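Local atomic coordinates of glutathione s-transferase (PDB entry 2YCD), a protein that probably conjugates glutathione to electrophilic compounds, consistent with a part in herbicide detoxification. Residues I126-T130 / V184-L188. Sequence-based numbering, arbitrary orientation.
Sequences ILNFT and VLRRL. With GTB (S-(p-nitrobenzyl)glutathione), chain B.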
loop_
_atom_site.group_PDB
_atom_site.type_symbol
_atom_site.label_atom_id
_atom_site.label_comp_id
_atom_site.label_asym_id
_atom_site.label_seq_id
_atom_site.Cartn_x
_atom_site.Cartn_y
_atom_site.Cartn_z
ATOM N N ILE A 126 4.097 -10.496 4.823
ATOM C CA ILE A 126 5.256 -10.532 5.701
ATOM C C ILE A 126 4.897 -10.066 7.099
ATOM O O ILE A 126 5.241 -10.731 8.095
ATOM C CB ILE A 126 6.389 -9.685 5.122
ATOM C CG1 ILE A 126 6.974 -10.407 3.918
ATOM C CG2 ILE A 126 7.505 -9.457 6.177
ATOM C CD1 ILE A 126 8.014 -9.591 3.160
ATOM N N LEU A 127 4.194 -8.950 7.200
ATOM C CA LEU A 127 3.876 -8.383 8.503
ATOM C C LEU A 127 2.884 -9.245 9.284
ATOM O O LEU A 127 2.958 -9.316 10.514
ATOM C CB LEU A 127 3.341 -6.962 8.343
ATOM C CG LEU A 127 4.357 -6.005 7.719
ATOM C CD1 LEU A 127 3.823 -4.576 7.762
ATOM C CD2 LEU A 127 5.716 -6.100 8.415
ATOM N N ASN A 128 1.962 -9.906 8.591
ATOM C CA ASN A 128 1.031 -10.800 9.283
ATOM C C ASN A 128 1.828 -11.899 9.988
ATOM O O ASN A 128 1.514 -12.279 11.119
ATOM C CB ASN A 128 -0.024 -11.389 8.332
ATOM C CG ASN A 128 -1.072 -10.375 7.923
ATOM O OD1 ASN A 128 -1.216 -9.322 8.545
ATOM N ND2 ASN A 128 -1.801 -10.687 6.865
ATOM N N PHE A 129 2.885 -12.360 9.333
ATOM C CA PHE A 129 3.785 -13.347 9.914
ATOM C C PHE A 129 4.679 -12.796 11.014
ATOM O O PHE A 129 4.725 -13.359 12.118
ATOM C CB PHE A 129 4.633 -14.005 8.823
ATOM C CG PHE A 129 5.742 -14.868 9.360
ATOM C CD1 PHE A 129 5.483 -16.146 9.845
ATOM C CD2 PHE A 129 7.034 -14.394 9.387
ATOM C CE1 PHE A 129 6.512 -16.939 10.344
ATOM C CE2 PHE A 129 8.064 -15.168 9.894
ATOM C CZ PHE A 129 7.797 -16.444 10.370
ATOM N N THR A 130 5.388 -11.704 10.753
ATOM C CA THR A 130 6.353 -11.219 11.745
ATOM C C THR A 130 5.669 -10.684 13.008
ATOM O O THR A 130 6.249 -10.737 14.100
ATOM C CB THR A 130 7.335 -10.177 11.152
ATOM O OG1 THR A 130 6.604 -9.026 10.729
ATOM C CG2 THR A 130 8.095 -10.771 9.978
ATOM N N VAL A 184 11.101 -4.128 2.031
ATOM C CA VAL A 184 10.064 -5.010 2.592
ATOM C C VAL A 184 10.636 -6.423 2.847
ATOM O O VAL A 184 10.489 -6.993 3.942
ATOM C CB VAL A 184 8.804 -5.022 1.651
ATOM C CG1 VAL A 184 7.918 -6.242 1.881
ATOM C CG2 VAL A 184 7.998 -3.700 1.797
ATOM N N LEU A 185 11.300 -6.990 1.847
ATOM C CA LEU A 185 11.829 -8.352 1.968
ATOM C C LEU A 185 12.877 -8.465 3.069
ATOM O O LEU A 185 12.996 -9.521 3.699
ATOM C CB LEU A 185 12.426 -8.816 0.634
ATOM C CG LEU A 185 11.414 -9.108 -0.475
ATOM C CD1 LEU A 185 12.136 -9.325 -1.788
ATOM C CD2 LEU A 185 10.562 -10.318 -0.129
ATOM N N ARG A 186 13.627 -7.395 3.311
ATOM C CA ARG A 186 14.634 -7.421 4.367
ATOM C C ARG A 186 14.060 -7.663 5.756
ATOM O O ARG A 186 14.800 -8.084 6.642
ATOM C CB ARG A 186 15.505 -6.160 4.347
ATOM C CG ARG A 186 16.497 -6.123 3.182
ATOM C CD ARG A 186 17.608 -5.046 3.413
ATOM N NE ARG A 186 18.378 -5.366 4.624
ATOM C CZ ARG A 186 18.570 -4.568 5.674
ATOM N NH1 ARG A 186 18.101 -3.338 5.688
ATOM N NH2 ARG A 186 19.266 -5.009 6.726
ATOM N N ARG A 187 12.756 -7.420 5.947
ATOM C CA ARG A 187 12.131 -7.757 7.229
ATOM C C ARG A 187 12.146 -9.253 7.515
ATOM O O ARG A 187 11.918 -9.671 8.648
ATOM C CB ARG A 187 10.714 -7.195 7.302
ATOM C CG ARG A 187 10.729 -5.684 7.202
ATOM C CD ARG A 187 9.371 -5.077 7.387
ATOM N NE ARG A 187 8.989 -5.055 8.793
ATOM C CZ ARG A 187 8.233 -4.115 9.346
ATOM N NH1 ARG A 187 7.768 -3.108 8.611
ATOM N NH2 ARG A 187 7.926 -4.197 10.629
ATOM N N LEU A 188 12.461 -10.052 6.500
ATOM C CA LEU A 188 12.567 -11.507 6.660
ATOM C C LEU A 188 13.979 -12.009 6.910
ATOM O O LEU A 188 14.165 -13.222 7.092
ATOM C CB LEU A 188 12.021 -12.229 5.435
ATOM C CG LEU A 188 10.526 -12.071 5.198
ATOM C CD1 LEU A 188 10.163 -12.735 3.884
ATOM C CD2 LEU A 188 9.734 -12.697 6.350
HETATM N N1 GTB B . 2.326 3.490 5.910
HETATM C CA1 GTB B . 3.372 4.206 6.655
HETATM C C1 GTB B . 4.574 4.430 5.774
HETATM O O11 GTB B . 4.881 3.515 4.981
HETATM O O12 GTB B . 5.221 5.500 5.877
HETATM C CB1 GTB B . 3.713 3.395 7.915
HETATM C CG1 GTB B . 4.693 4.153 8.808
HETATM C CD1 GTB B . 5.132 3.323 9.999
HETATM O OE1 GTB B . 4.671 2.193 10.159
HETATM N N2 GTB B . 6.029 3.884 10.807
HETATM C CA2 GTB B . 6.558 3.197 11.986
HETATM C C2 GTB B . 6.432 4.034 13.221
HETATM O O2 GTB B . 6.581 5.254 13.195
HETATM C CB2 GTB B . 8.074 2.993 11.800
HETATM S SG2 GTB B . 8.516 1.883 10.506
HETATM N N3 GTB B . 6.172 3.370 14.349
HETATM C CA3 GTB B . 6.078 3.983 15.663
HETATM C C3 GTB B . 4.686 4.018 16.224
HETATM O O31 GTB B . 3.761 3.455 15.606
HETATM O O32 GTB B . 4.539 4.630 17.307
HETATM C "C'" GTB B . 7.963 0.285 11.021
HETATM C "C1'" GTB B . 9.050 -0.517 11.689
HETATM C "C2'" GTB B . 9.177 -0.503 13.068
HETATM C "C3'" GTB B . 10.180 -1.253 13.679
HETATM C "C4'" GTB B . 11.048 -2.018 12.903
HETATM N N41 GTB B . 12.055 -2.784 13.521
HETATM O O41 GTB B . 12.761 -3.548 12.867
HETATM O O42 GTB B . 12.205 -2.689 14.724
HETATM C "C5'" GTB B . 10.908 -2.034 11.522
HETATM C "C6'" GTB B . 9.906 -1.287 10.910
HETATM O O HOH W 1 9.502 -7.470 10.562
#
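Leu127 and the nitrobenzyl ring of S-(p-nitrobenzyl)glutathione take opposite faces of the Arg187 guanidinium. Leu127 CD2 sits over the centre of one face, 3.3 Å from Arg187 CZ; on the other, ligand C6' lies toward the rim, 3.5 Å from Arg187 NH2. The guanidinium is thus sandwiched between a methyl group and a ring carbon of the ligand. A bend in the arginine chain at chi3 (77°) turns the group across Leu127, and in the guanidinium plane NE donates to a water 3.0 Å from it, which Thr130 OG1 meets only weakly.

Away from the guanidinium the contact is apolar. Ile126 points toward residues 184-188, its CD1 3.6 Å from Val184 CG1 and 3.9 Å from Leu188 CD1. With CG1 beside its backbone N (chi1 -72°) and CD1 extended beyond it, the isoleucine reaches in between Val184 and Leu188, while its CG2 branch rests on Leu188 CD2 and Arg187 CB. This is helix packing within the all-helical C-terminal domain of the GST fold: helix 105-135 packs on residues 184-188 of the helix 176-185 region, and Arg187 carries this packing to the ligand pocket, of which it is a part.

Further out, Phe129 approaches Leu188 CD2 obliquely and packs on Leu146, Thr149 and Leu153 of helix 142-164. Arg34, another pocket residue, touches both Leu127 and Arg187. Arg186, whose CB points away from residues 126-130, forms a salt bridge with Glu189.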